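Long-range contacts in DNA polymerase (Bacillus phage phi29, PDB 2PY5), which replicates the phage genome by protein-primed, highly processive, strand-displacing DNA synthesis and also carries a 3'-5' exonuclease activity: residues F69-L74 / Y101-C106; L86-N91 / I105-K110; K53-L58 / R113-V118; G401-L406 / G413-E418. The protein carries 2 engineered substitutions. One frame throughout, in Å; residues are numbered along the deposited sequence.

Interaction 1: residues F69-L74 / Y101-C106; sequences FIINWL and YMIDIC. With nucleotides of chain C.
I70, I71 and L74, on one side of the helix, meet I103 and I105 of the strand through methyl and methylene groups alone; no hydrogen bond crosses between the two segments. The CD1 methyl of I103 reaches both isoleucines: it lies 4.0 Å from I71 CG1 and 4.1 Å from I70 CG2. The first torsion of I103, chi1 -55°, sets CG1 anti to the carbonyl carbon, and CD1 continues extended from CG1 to the helix. L74 serves both strand residues. Its CD1 comes to 4.2 Å from I103 CG2 and 4.1 Å from I105 CG1, while its CD2 touches CD1 and CG2 of I105, the two side chains crossing at a slant.

This is helix-on-sheet packing in the exonuclease region: helix 63-76 lies against the mixed sheet, the axes of the two segments 10.9 Å apart and 26° from parallel. Y90 of the neighbouring strand extends the apolar layer beside I71 and L74, and V51 and L52 of helix 44-54 pack on I105.

Y101 and M102, which do not touch the helix, meet the DNA instead. Together they face I93 in a classic beta bulge. The Y101 ring has C2' of DA3 of chain C over one face, near the rim, and its CE2 is 3.3 Å from O3' of that nucleotide. M102 SD approaches N1 of DG2 of chain C at 3.3 Å, with chi3 (75°) bending the terminal methyl toward O6 of the guanine.

Interaction 2: residues L86-N91 / I105-K110; sequences LPNTYN and ICLGYK
Y90 and I105 face each other as an antiparallel non-hydrogen-bonded pair, their side chains on the same face of the sheet, with Y90 CB 4.2 Å from I105 CG1. The tyrosine ring then leads away from the pair: chi1 of 67° puts CG between the backbone N and the carbonyl carbon, and the hydroxyl is hydrogen-bonded to E75.

T89 and C106 form the adjoining hydrogen-bonded pair on the opposite face. C106 N donates a nearly straight bond to T89 O (2.8 Å, 161° at the hydrogen). With SG anti to the backbone N, chi1 179°, the thiol lies 3.3 Å from L86 O. The same carbonyl accepts T89 OG1 at 2.6 Å, a bond tilted from the carbonyl plane that spans the turn from T89 back to L86.

P87 CB lies 3.9 Å from G108 CA and close to L107 O.

C106 O receives weak bonds from both N88 N (2.9 Å) and T89 N (3.4 Å). Two residues thus face one, the G1 beta bulge, here overlapping the type II turn from L86 to T89 at the open end of the hairpin formed by strands 89-94 and 100-110 in the exonuclease region.

Interaction 3: residues K53-L58 / R113-V118; sequences KVQADL and RKIHTV
V54 meets T117 at about a right angle, with CG1 3.9 Å from OG1. That hydroxyl is hydrogen-bonded to V51 O in helix 44-54.

Q55 leaves the helix with positive phi. Its CA-H approaches H116 O, and its side chain, extended beyond CG, slants across I115: the amide has OE1 3.5 Å and NE2 3.7 Å from CD1. Two waters fill out the polar edge. One accepts from H116 N and lies within hydrogen-bonding distance of Q55 OE1 and K114 O; the other donates to T117 OG1 and takes a weak bond from Q55 N.

A56 begins the regular pairing, its carbonyl accepting V118 N at 3.1 Å. Strand 57-60 runs parallel to strand 113-121, in the middle of the eight-stranded mixed sheet of the exonuclease region, with D57 bridged to V118.

The side chains of D57 and V118 lie side by side, OD1 4.1 Å from CB. The carboxylate is held by a salt bridge to R6.

L58 N continues the pairing, donating to V118 O (2.8 Å, 170°), and L58 also pairs with Y120. The leucine side chain crosses T117 on the other face, CG 3.7 Å from CG2, helix residues W50 and V51 alongside.

Interaction 4: residues G401-L406 / G413-E418; sequences GKVPYL and GFRLGE. With EDO (1,2-ethanediol), chain O; nucleotides of chain B.
A chi1 of 62° sets R415 CG between its backbone N and carbonyl carbon, and from CG to NE the chain runs extended, which lays the guanidinium alongside V403 with CG1 of the valine over one of its faces, 3.6 Å from NH2. Y405 adopts a similar chi1 (68°), which turns its ring onto G413: the glycine CA sits over one ring face in a CH-pi contact, 4.2 Å from the centroid. A 1,2-ethanediol, probably from the crystallisation liquor, has O2 over the opposite face and accepts a hydrogen bond from R415 NE through O1.

The backbones form an antiparallel beta hairpin in the TPR2 region. V403 and R415 bond both ways, V403 N to R415 O at 2.8 Å and R415 N to V403 O at 3.0 Å, and Y405 and G413 likewise bond in both directions. G417 N adds a nearly straight bond to G401 O.

K402, P404, F414 and L416 occupy the other face. P404 CB touches F414 CE2 at 4.0 Å, and the F414 ring carries the base of DT5 of chain B over one face, offset toward the rim, with CE1 3.3 Å from C2. K402 NZ reaches the phosphate of that nucleotide, 2.7 Å from OP2; the ammonium also bonds R96 O. P404 packs on W81 of the exonuclease region.

From the N terminus, interaction 3 opens first, where helix 44-54 gives way to strand 57-60, and closes the longest of the four loops when strand 113-121 comes in parallel to that strand. Interactions 1 and 2 nest inside that loop: 1 opens on helix 63-76, 2 on the start of strand 89-94, and both end on strand 100-110, where they share I105 and C106. Interactions 2 and 3 pair neighbouring strands of one sheet, and interaction 1 lays a helix on it. Interaction 4 follows in series, a short hairpin; its P404 and L406 reach I71 and N72 of interaction 1, and P404 also Y90 of interaction 2, bringing TPR2 against the exonuclease region.

Interaction 1: residues F69-L74 / Y101-C106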
# COMPACT_ATOMS: atom_id res chain seq x y z
N PHE F 69 3.13 -7.97 -21.64
CA PHE F 69 2.66 -8.38 -22.96
C PHE F 69 2.89 -7.28 -23.99
O PHE F 69 3.31 -7.56 -25.12
CB PHE F 69 1.19 -8.84 -22.91
CG PHE F 69 1.00 -10.10 -22.13
CD1 PHE F 69 0.92 -10.08 -20.73
CD2 PHE F 69 0.94 -11.33 -22.77
CE1 PHE F 69 0.78 -11.27 -20.02
CE2 PHE F 69 0.78 -12.48 -22.05
CZ PHE F 69 0.68 -12.45 -20.69
N ILE F 70 2.63 -6.03 -23.59
CA ILE F 70 2.81 -4.88 -24.45
C ILE F 70 4.27 -4.70 -24.84
O ILE F 70 4.59 -4.50 -26.00
CB ILE F 70 2.25 -3.61 -23.75
CG1 ILE F 70 0.73 -3.68 -23.67
CG2 ILE F 70 2.69 -2.33 -24.45
CD1 ILE F 70 0.14 -2.71 -22.71
N ILE F 71 5.16 -4.78 -23.85
CA ILE F 71 6.60 -4.61 -24.12
C ILE F 71 7.15 -5.76 -24.97
O ILE F 71 7.96 -5.53 -25.89
CB ILE F 71 7.41 -4.33 -22.85
CG1 ILE F 71 6.96 -2.99 -22.24
CG2 ILE F 71 8.90 -4.23 -23.17
CD1 ILE F 71 7.67 -2.65 -20.94
N ASN F 72 6.74 -6.99 -24.67
CA ASN F 72 7.09 -8.12 -25.53
C ASN F 72 6.70 -7.85 -26.99
O ASN F 72 7.44 -8.16 -27.91
CB ASN F 72 6.43 -9.42 -25.04
CG ASN F 72 7.27 -10.16 -24.02
OD1 ASN F 72 7.15 -9.92 -22.79
ND2 ASN F 72 8.14 -11.01 -24.49
N TRP F 73 5.53 -7.25 -27.21
CA TRP F 73 5.10 -6.95 -28.58
C TRP F 73 5.96 -5.84 -29.18
O TRP F 73 6.45 -5.97 -30.30
CB TRP F 73 3.63 -6.54 -28.60
CG TRP F 73 3.07 -6.33 -29.99
CD1 TRP F 73 2.39 -7.25 -30.75
CD2 TRP F 73 3.14 -5.13 -30.79
NE1 TRP F 73 2.05 -6.71 -31.95
CE2 TRP F 73 2.48 -5.41 -32.01
CE3 TRP F 73 3.68 -3.86 -30.59
CZ2 TRP F 73 2.36 -4.47 -33.03
CZ3 TRP F 73 3.55 -2.92 -31.59
CH2 TRP F 73 2.91 -3.24 -32.81
N LEU F 74 6.17 -4.76 -28.42
CA LEU F 74 6.92 -3.63 -28.92
C LEU F 74 8.29 -4.08 -29.41
O LEU F 74 8.69 -3.72 -30.50
CB LEU F 74 7.05 -2.54 -27.84
CG LEU F 74 5.76 -1.78 -27.52
CD1 LEU F 74 5.92 -1.04 -26.20
CD2 LEU F 74 5.40 -0.80 -28.63
N TYR F 101 4.58 2.27 -13.64
CA TYR F 101 3.76 3.52 -13.67
C TYR F 101 3.37 3.94 -15.08
O TYR F 101 2.32 4.54 -15.26
CB TYR F 101 4.49 4.70 -13.03
CG TYR F 101 4.77 4.51 -11.57
CD1 TYR F 101 5.91 3.85 -11.15
CD2 TYR F 101 3.89 4.97 -10.61
CE1 TYR F 101 6.17 3.67 -9.83
CE2 TYR F 101 4.13 4.80 -9.26
CZ TYR F 101 5.27 4.13 -8.87
OH TYR F 101 5.55 3.96 -7.52
N MET F 102 4.19 3.66 -16.08
CA MET F 102 3.99 4.23 -17.41
C MET F 102 4.75 3.47 -18.47
O MET F 102 5.90 3.07 -18.26
CB MET F 102 4.43 5.72 -17.44
CG MET F 102 4.13 6.44 -18.77
SD MET F 102 4.94 8.02 -18.89
CE MET F 102 6.62 7.48 -19.19
N ILE F 103 4.11 3.32 -19.63
CA ILE F 103 4.76 2.99 -20.90
C ILE F 103 4.30 4.06 -21.89
O ILE F 103 3.11 4.21 -22.10
CB ILE F 103 4.33 1.62 -21.44
CG1 ILE F 103 4.55 0.51 -20.42
CG2 ILE F 103 5.09 1.30 -22.76
CD1 ILE F 103 3.87 -0.82 -20.80
N ASP F 104 5.24 4.79 -22.47
CA ASP F 104 4.94 5.90 -23.40
C ASP F 104 5.51 5.53 -24.75
O ASP F 104 6.73 5.46 -24.92
CB ASP F 104 5.55 7.18 -22.87
CG ASP F 104 5.09 8.43 -23.61
OD1 ASP F 104 5.54 9.53 -23.23
OD2 ASP F 104 4.29 8.30 -24.55
N ILE F 105 4.63 5.28 -25.72
CA ILE F 105 5.03 4.78 -27.02
C ILE F 105 5.04 5.94 -28.00
O ILE F 105 3.99 6.55 -28.25
CB ILE F 105 4.06 3.68 -27.51
CG1 ILE F 105 3.99 2.52 -26.51
CG2 ILE F 105 4.46 3.18 -28.92
CD1 ILE F 105 2.79 1.63 -26.70
N CYS F 106 6.21 6.25 -28.54
CA CYS F 106 6.41 7.42 -29.40
C CYS F 106 6.44 7.01 -30.85
O CYS F 106 7.31 6.24 -31.25
CB CYS F 106 7.76 8.06 -29.09
SG CYS F 106 8.12 9.49 -30.09
P DG C 2 9.58 15.54 -11.64
OP1 DG C 2 9.13 16.68 -10.80
OP2 DG C 2 10.79 14.79 -11.25
O5' DG C 2 8.35 14.51 -11.83
C5' DG C 2 7.11 15.07 -12.25
C4' DG C 2 6.01 14.06 -12.54
O4' DG C 2 6.14 13.57 -13.89
C3' DG C 2 5.93 12.81 -11.69
O3' DG C 2 4.57 12.61 -11.44
C2' DG C 2 6.48 11.68 -12.55
C1' DG C 2 5.99 12.16 -13.90
N9 DG C 2 6.77 11.77 -15.06
C8 DG C 2 8.13 11.58 -15.14
N7 DG C 2 8.53 11.27 -16.34
C5 DG C 2 7.35 11.29 -17.09
C6 DG C 2 7.15 11.03 -18.46
O6 DG C 2 8.01 10.74 -19.30
N1 DG C 2 5.80 11.16 -18.82
C2 DG C 2 4.78 11.48 -17.96
N2 DG C 2 3.54 11.55 -18.49
N3 DG C 2 4.96 11.72 -16.67
C4 DG C 2 6.27 11.61 -16.32
P DA C 3 4.05 12.47 -9.95
OP1 DA C 3 2.58 12.43 -10.06
OP2 DA C 3 4.78 13.47 -9.10
O5' DA C 3 4.57 11.03 -9.51
C5' DA C 3 3.85 9.90 -9.93
C4' DA C 3 4.72 8.68 -9.69
O4' DA C 3 5.89 8.77 -10.53
C3' DA C 3 5.26 8.52 -8.28
O3' DA C 3 4.42 7.63 -7.56
C2' DA C 3 6.63 7.87 -8.49
C1' DA C 3 7.06 8.27 -9.89
N9 DA C 3 7.99 9.39 -10.04
C8 DA C 3 7.90 10.63 -9.44
N7 DA C 3 8.84 11.48 -9.80
C5 DA C 3 9.59 10.75 -10.71
C6 DA C 3 10.75 11.06 -11.46
N6 DA C 3 11.36 12.25 -11.41
N1 DA C 3 11.25 10.09 -12.27
C2 DA C 3 10.64 8.90 -12.32
N3 DA C 3 9.55 8.49 -11.66
C4 DA C 3 9.07 9.47 -10.87

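Interaction 2: residues L86-N91 / I105-K110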
# COMPACT_ATOMS: atom_id res chain seq x y z
N LEU F 86 12.40 9.29 -28.93
CA LEU F 86 12.71 9.19 -30.35
C LEU F 86 11.59 8.49 -31.10
O LEU F 86 10.85 7.70 -30.52
CB LEU F 86 14.01 8.43 -30.56
CG LEU F 86 15.26 9.06 -29.98
CD1 LEU F 86 16.43 8.16 -30.28
CD2 LEU F 86 15.51 10.46 -30.53
N PRO F 87 11.45 8.77 -32.41
CA PRO F 87 10.44 8.07 -33.19
C PRO F 87 10.62 6.57 -33.15
O PRO F 87 11.76 6.09 -33.20
CB PRO F 87 10.65 8.61 -34.61
CG PRO F 87 11.30 9.89 -34.43
CD PRO F 87 12.19 9.73 -33.24
N ASN F 88 9.51 5.84 -33.07
CA ASN F 88 9.52 4.37 -33.02
C ASN F 88 10.28 3.81 -31.85
O ASN F 88 11.00 2.83 -31.95
CB ASN F 88 10.03 3.77 -34.33
CG ASN F 88 9.13 4.09 -35.48
OD1 ASN F 88 7.92 3.87 -35.40
ND2 ASN F 88 9.70 4.61 -36.56
N THR F 89 10.09 4.44 -30.70
CA THR F 89 10.63 3.94 -29.44
C THR F 89 9.58 4.08 -28.35
O THR F 89 8.56 4.74 -28.54
CB THR F 89 11.88 4.71 -29.00
OG1 THR F 89 11.53 6.05 -28.63
CG2 THR F 89 12.96 4.73 -30.11
N TYR F 90 9.85 3.47 -27.20
CA TYR F 90 8.98 3.59 -26.03
C TYR F 90 9.84 3.92 -24.82
O TYR F 90 11.02 3.54 -24.75
CB TYR F 90 8.13 2.33 -25.80
CG TYR F 90 8.94 1.12 -25.41
CD1 TYR F 90 9.05 0.74 -24.07
CD2 TYR F 90 9.60 0.37 -26.36
CE1 TYR F 90 9.78 -0.34 -23.70
CE2 TYR F 90 10.37 -0.75 -25.99
CZ TYR F 90 10.44 -1.10 -24.66
OH TYR F 90 11.20 -2.17 -24.25
N ASN F 91 9.26 4.69 -23.91
CA ASN F 91 9.88 5.03 -22.62
C ASN F 91 9.05 4.35 -21.54
O ASN F 91 7.89 3.97 -21.77
CB ASN F 91 9.88 6.55 -22.43
CG ASN F 91 10.64 7.01 -21.19
OD1 ASN F 91 11.50 6.30 -20.67
ND2 ASN F 91 10.34 8.21 -20.73
N ILE F 105 4.63 5.28 -25.72
CA ILE F 105 5.03 4.78 -27.02
C ILE F 105 5.04 5.94 -28.00
O ILE F 105 3.99 6.55 -28.25
CB ILE F 105 4.06 3.68 -27.51
CG1 ILE F 105 3.99 2.52 -26.51
CG2 ILE F 105 4.46 3.18 -28.92
CD1 ILE F 105 2.79 1.63 -26.70
N CYS F 106 6.21 6.25 -28.54
CA CYS F 106 6.41 7.42 -29.40
C CYS F 106 6.44 7.01 -30.85
O CYS F 106 7.31 6.24 -31.25
CB CYS F 106 7.76 8.06 -29.09
SG CYS F 106 8.12 9.49 -30.09
N LEU F 107 5.55 7.56 -31.66
CA LEU F 107 5.58 7.33 -33.10
C LEU F 107 6.45 8.34 -33.84
O LEU F 107 7.03 8.03 -34.89
CB LEU F 107 4.15 7.32 -33.66
CG LEU F 107 3.30 6.08 -33.36
CD1 LEU F 107 3.97 4.83 -33.92
CD2 LEU F 107 2.99 5.92 -31.86
N GLY F 108 6.55 9.55 -33.30
CA GLY F 108 7.33 10.61 -33.90
C GLY F 108 6.45 11.83 -33.96
O GLY F 108 5.63 12.03 -33.05
N TYR F 109 6.62 12.62 -35.01
CA TYR F 109 5.86 13.84 -35.24
C TYR F 109 5.20 13.83 -36.61
O TYR F 109 5.79 13.37 -37.60
CB TYR F 109 6.77 15.07 -35.09
CG TYR F 109 7.36 15.24 -33.71
CD1 TYR F 109 8.55 14.63 -33.36
CD2 TYR F 109 6.73 16.03 -32.75
CE1 TYR F 109 9.09 14.78 -32.09
CE2 TYR F 109 7.27 16.20 -31.49
CZ TYR F 109 8.45 15.57 -31.16
OH TYR F 109 9.00 15.72 -29.89
N LYS F 110 3.97 14.35 -36.67
CA LYS F 110 3.29 14.63 -37.93
C LYS F 110 2.83 16.08 -37.89
O LYS F 110 2.01 16.44 -37.04
CB LYS F 110 2.08 13.73 -38.13
CG LYS F 110 2.42 12.27 -38.30
CD LYS F 110 1.20 11.47 -38.78
CE LYS F 110 1.45 9.97 -38.66
NZ LYS F 110 0.41 9.13 -39.35

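Interaction 3: residues K53-L58 / R113-V118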
# COMPACT_ATOMS: atom_id res chain seq x y z
N LYS F 53 -2.23 4.22 -33.26
CA LYS F 53 -2.96 5.27 -33.97
C LYS F 53 -3.82 6.15 -33.07
O LYS F 53 -4.13 7.28 -33.47
CB LYS F 53 -3.84 4.65 -35.05
CG LYS F 53 -3.13 4.36 -36.34
CD LYS F 53 -4.09 3.79 -37.37
CE LYS F 53 -3.52 3.86 -38.77
NZ LYS F 53 -4.32 3.04 -39.72
N VAL F 54 -4.20 5.66 -31.89
CA VAL F 54 -5.27 6.31 -31.10
C VAL F 54 -4.83 7.59 -30.41
O VAL F 54 -5.67 8.42 -30.06
CB VAL F 54 -5.96 5.32 -30.10
CG1 VAL F 54 -5.03 4.95 -28.96
CG2 VAL F 54 -7.29 5.87 -29.60
N GLN F 55 -3.52 7.79 -30.23
CA GLN F 55 -3.00 9.03 -29.62
C GLN F 55 -3.77 9.37 -28.34
O GLN F 55 -4.30 10.49 -28.18
CB GLN F 55 -3.10 10.22 -30.59
CG GLN F 55 -2.33 10.06 -31.88
CD GLN F 55 -2.21 11.36 -32.63
OE1 GLN F 55 -1.80 12.38 -32.07
NE2 GLN F 55 -2.56 11.35 -33.91
N ALA F 56 -3.85 8.39 -27.44
CA ALA F 56 -4.65 8.53 -26.23
C ALA F 56 -3.89 8.15 -24.97
O ALA F 56 -2.72 7.72 -25.01
CB ALA F 56 -5.95 7.69 -26.35
N ASP F 57 -4.56 8.30 -23.85
CA ASP F 57 -4.09 7.81 -22.58
C ASP F 57 -4.84 6.53 -22.25
O ASP F 57 -6.07 6.55 -22.16
CB ASP F 57 -4.38 8.84 -21.49
CG ASP F 57 -3.56 10.11 -21.62
OD1 ASP F 57 -2.63 10.16 -22.46
OD2 ASP F 57 -3.84 11.06 -20.86
N LEU F 58 -4.12 5.43 -22.05
CA LEU F 58 -4.72 4.12 -21.79
C LEU F 58 -4.40 3.73 -20.37
O LEU F 58 -3.35 4.09 -19.84
CB LEU F 58 -4.16 3.03 -22.71
CG LEU F 58 -4.11 3.29 -24.20
CD1 LEU F 58 -3.71 2.00 -24.99
CD2 LEU F 58 -5.40 3.94 -24.72
N ARG F 113 2.26 18.03 -34.57
CA ARG F 113 1.77 17.17 -33.50
C ARG F 113 2.80 16.12 -33.09
O ARG F 113 3.37 15.44 -33.95
CB ARG F 113 0.49 16.44 -33.93
CG ARG F 113 -0.50 17.20 -34.78
CD ARG F 113 -0.94 18.51 -34.17
NE ARG F 113 -2.11 19.05 -34.87
CZ ARG F 113 -2.56 20.29 -34.75
NH1 ARG F 113 -1.96 21.17 -33.95
NH2 ARG F 113 -3.64 20.67 -35.43
N LYS F 114 3.01 16.00 -31.78
CA LYS F 114 3.75 14.88 -31.20
C LYS F 114 2.82 13.67 -31.11
O LYS F 114 1.81 13.73 -30.43
CB LYS F 114 4.23 15.29 -29.80
CG LYS F 114 4.61 14.17 -28.88
CD LYS F 114 5.85 13.46 -29.31
CE LYS F 114 6.29 12.51 -28.18
NZ LYS F 114 7.18 11.43 -28.64
N ILE F 115 3.18 12.58 -31.80
CA ILE F 115 2.30 11.43 -31.90
C ILE F 115 2.75 10.36 -30.91
O ILE F 115 3.82 9.78 -31.07
CB ILE F 115 2.32 10.81 -33.32
CG1 ILE F 115 2.13 11.86 -34.41
CG2 ILE F 115 1.27 9.66 -33.42
CD1 ILE F 115 0.89 12.72 -34.24
N HIS F 116 1.92 10.10 -29.91
CA HIS F 116 2.23 9.07 -28.94
C HIS F 116 1.00 8.57 -28.21
O HIS F 116 -0.00 9.26 -28.17
CB HIS F 116 3.29 9.56 -27.95
CG HIS F 116 2.80 10.53 -26.90
ND1 HIS F 116 2.22 11.75 -27.20
CD2 HIS F 116 2.89 10.48 -25.55
CE1 HIS F 116 1.94 12.38 -26.07
NE2 HIS F 116 2.33 11.64 -25.06
N THR F 117 1.11 7.38 -27.63
CA THR F 117 0.10 6.83 -26.77
C THR F 117 0.76 6.48 -25.47
O THR F 117 1.82 5.82 -25.46
CB THR F 117 -0.57 5.60 -27.40
OG1 THR F 117 -1.32 6.03 -28.55
CG2 THR F 117 -1.52 4.87 -26.39
N VAL F 118 0.18 6.95 -24.37
CA VAL F 118 0.71 6.71 -23.02
C VAL F 118 -0.17 5.71 -22.32
O VAL F 118 -1.39 5.77 -22.42
CB VAL F 118 0.86 7.99 -22.16
CG1 VAL F 118 1.71 7.69 -20.90
CG2 VAL F 118 1.51 9.12 -22.97
O HOH W 1 -0.27 12.23 -29.70
O HOH W 2 -0.64 7.29 -30.97

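Interaction 4: residues G401-L406 / G413-E418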
# COMPACT_ATOMS: atom_id res chain seq x y z
N GLY F 401 15.61 4.03 -12.11
CA GLY F 401 14.61 3.02 -12.49
C GLY F 401 15.19 1.77 -13.11
O GLY F 401 16.41 1.54 -13.12
N LYS F 402 14.28 0.93 -13.60
CA LYS F 402 14.63 -0.33 -14.24
C LYS F 402 14.19 -0.27 -15.71
O LYS F 402 13.09 0.24 -16.05
CB LYS F 402 13.93 -1.50 -13.52
CG LYS F 402 14.48 -1.87 -12.12
CD LYS F 402 15.69 -2.79 -12.22
CE LYS F 402 16.47 -2.89 -10.92
NZ LYS F 402 15.73 -3.57 -9.80
N VAL F 403 15.07 -0.73 -16.58
CA VAL F 403 14.89 -0.66 -18.02
C VAL F 403 14.63 -2.05 -18.56
O VAL F 403 15.43 -2.96 -18.34
CB VAL F 403 16.15 -0.08 -18.70
CG1 VAL F 403 16.02 -0.08 -20.22
CG2 VAL F 403 16.43 1.33 -18.16
N PRO F 404 13.51 -2.24 -19.27
CA PRO F 404 13.25 -3.56 -19.84
C PRO F 404 14.11 -3.87 -21.05
O PRO F 404 14.52 -2.96 -21.77
CB PRO F 404 11.80 -3.47 -20.27
CG PRO F 404 11.60 -2.03 -20.56
CD PRO F 404 12.45 -1.28 -19.62
N TYR F 405 14.36 -5.16 -21.26
CA TYR F 405 15.03 -5.63 -22.48
C TYR F 405 14.65 -7.07 -22.73
O TYR F 405 14.17 -7.75 -21.82
CB TYR F 405 16.54 -5.47 -22.36
CG TYR F 405 17.19 -6.36 -21.35
CD1 TYR F 405 17.76 -7.57 -21.71
CD2 TYR F 405 17.24 -6.00 -20.02
CE1 TYR F 405 18.36 -8.39 -20.76
CE2 TYR F 405 17.83 -6.80 -19.07
CZ TYR F 405 18.39 -7.99 -19.44
OH TYR F 405 18.97 -8.77 -18.47
N LEU F 406 14.83 -7.54 -23.96
CA LEU F 406 14.54 -8.94 -24.28
C LEU F 406 15.80 -9.76 -24.06
O LEU F 406 16.84 -9.50 -24.66
CB LEU F 406 14.05 -9.11 -25.71
CG LEU F 406 12.57 -8.93 -26.06
CD1 LEU F 406 12.32 -9.58 -27.42
CD2 LEU F 406 11.58 -9.48 -25.01
N GLY F 413 13.78 -9.13 -19.39
CA GLY F 413 14.65 -8.93 -18.25
C GLY F 413 14.67 -7.44 -17.95
O GLY F 413 14.11 -6.64 -18.72
N PHE F 414 15.28 -7.07 -16.83
CA PHE F 414 15.32 -5.69 -16.38
C PHE F 414 16.70 -5.35 -15.86
O PHE F 414 17.32 -6.14 -15.13
CB PHE F 414 14.26 -5.47 -15.31
CG PHE F 414 12.88 -5.83 -15.78
CD1 PHE F 414 12.42 -7.13 -15.71
CD2 PHE F 414 12.08 -4.87 -16.35
CE1 PHE F 414 11.18 -7.47 -16.19
CE2 PHE F 414 10.82 -5.20 -16.83
CZ PHE F 414 10.37 -6.50 -16.75
N ARG F 415 17.21 -4.20 -16.29
CA ARG F 415 18.51 -3.72 -15.84
C ARG F 415 18.30 -2.41 -15.09
O ARG F 415 17.41 -1.65 -15.43
CB ARG F 415 19.47 -3.51 -17.02
CG ARG F 415 19.06 -2.48 -18.06
CD ARG F 415 20.10 -2.36 -19.13
NE ARG F 415 19.68 -1.53 -20.25
CZ ARG F 415 19.76 -0.21 -20.29
NH1 ARG F 415 20.23 0.48 -19.27
NH2 ARG F 415 19.35 0.44 -21.38
N LEU F 416 19.13 -2.16 -14.09
CA LEU F 416 19.11 -0.88 -13.43
C LEU F 416 19.57 0.17 -14.42
O LEU F 416 20.61 0.02 -15.06
CB LEU F 416 20.01 -0.87 -12.19
CG LEU F 416 19.89 0.28 -11.20
CD1 LEU F 416 18.49 0.37 -10.57
CD2 LEU F 416 20.98 0.13 -10.14
N GLY F 417 18.80 1.25 -14.52
CA GLY F 417 19.09 2.32 -15.44
C GLY F 417 20.05 3.36 -14.91
O GLY F 417 20.76 3.14 -13.92
N GLU F 418 20.04 4.51 -15.57
CA GLU F 418 20.94 5.60 -15.24
C GLU F 418 20.58 6.20 -13.89
O GLU F 418 19.40 6.29 -13.53
CB GLU F 418 20.85 6.67 -16.33
CG GLU F 418 21.93 7.68 -16.30
CD GLU F 418 22.05 8.47 -17.61
OE1 GLU F 418 22.27 9.69 -17.50
OE2 GLU F 418 21.98 7.87 -18.71
C1 EDO O . 20.53 -4.82 -22.51
O1 EDO O . 20.03 -3.48 -22.51
C2 EDO O . 21.63 -4.99 -21.46
O2 EDO O . 21.31 -6.01 -20.50
P DT B 5 15.06 -7.24 -9.35
OP1 DT B 5 15.85 -7.67 -8.17
OP2 DT B 5 15.58 -6.19 -10.25
O5' DT B 5 14.80 -8.52 -10.29
C5' DT B 5 14.36 -9.74 -9.73
C4' DT B 5 13.67 -10.58 -10.79
O4' DT B 5 12.39 -10.00 -11.13
C3' DT B 5 14.41 -10.72 -12.11
O3' DT B 5 14.17 -12.02 -12.62
C2' DT B 5 13.78 -9.65 -13.00
C1' DT B 5 12.34 -9.71 -12.52
N1 DT B 5 11.57 -8.44 -12.62
C2 DT B 5 10.31 -8.45 -13.19
O2 DT B 5 9.74 -9.44 -13.66
N3 DT B 5 9.71 -7.21 -13.18
C4 DT B 5 10.21 -6.02 -12.68
O4 DT B 5 9.55 -4.99 -12.73
C5 DT B 5 11.52 -6.09 -12.09
C7 DT B 5 12.17 -4.87 -11.52
C6 DT B 5 12.13 -7.29 -12.08
O HOH W 3 16.86 5.64 -14.24
O HOH W 4 19.67 -7.45 -15.93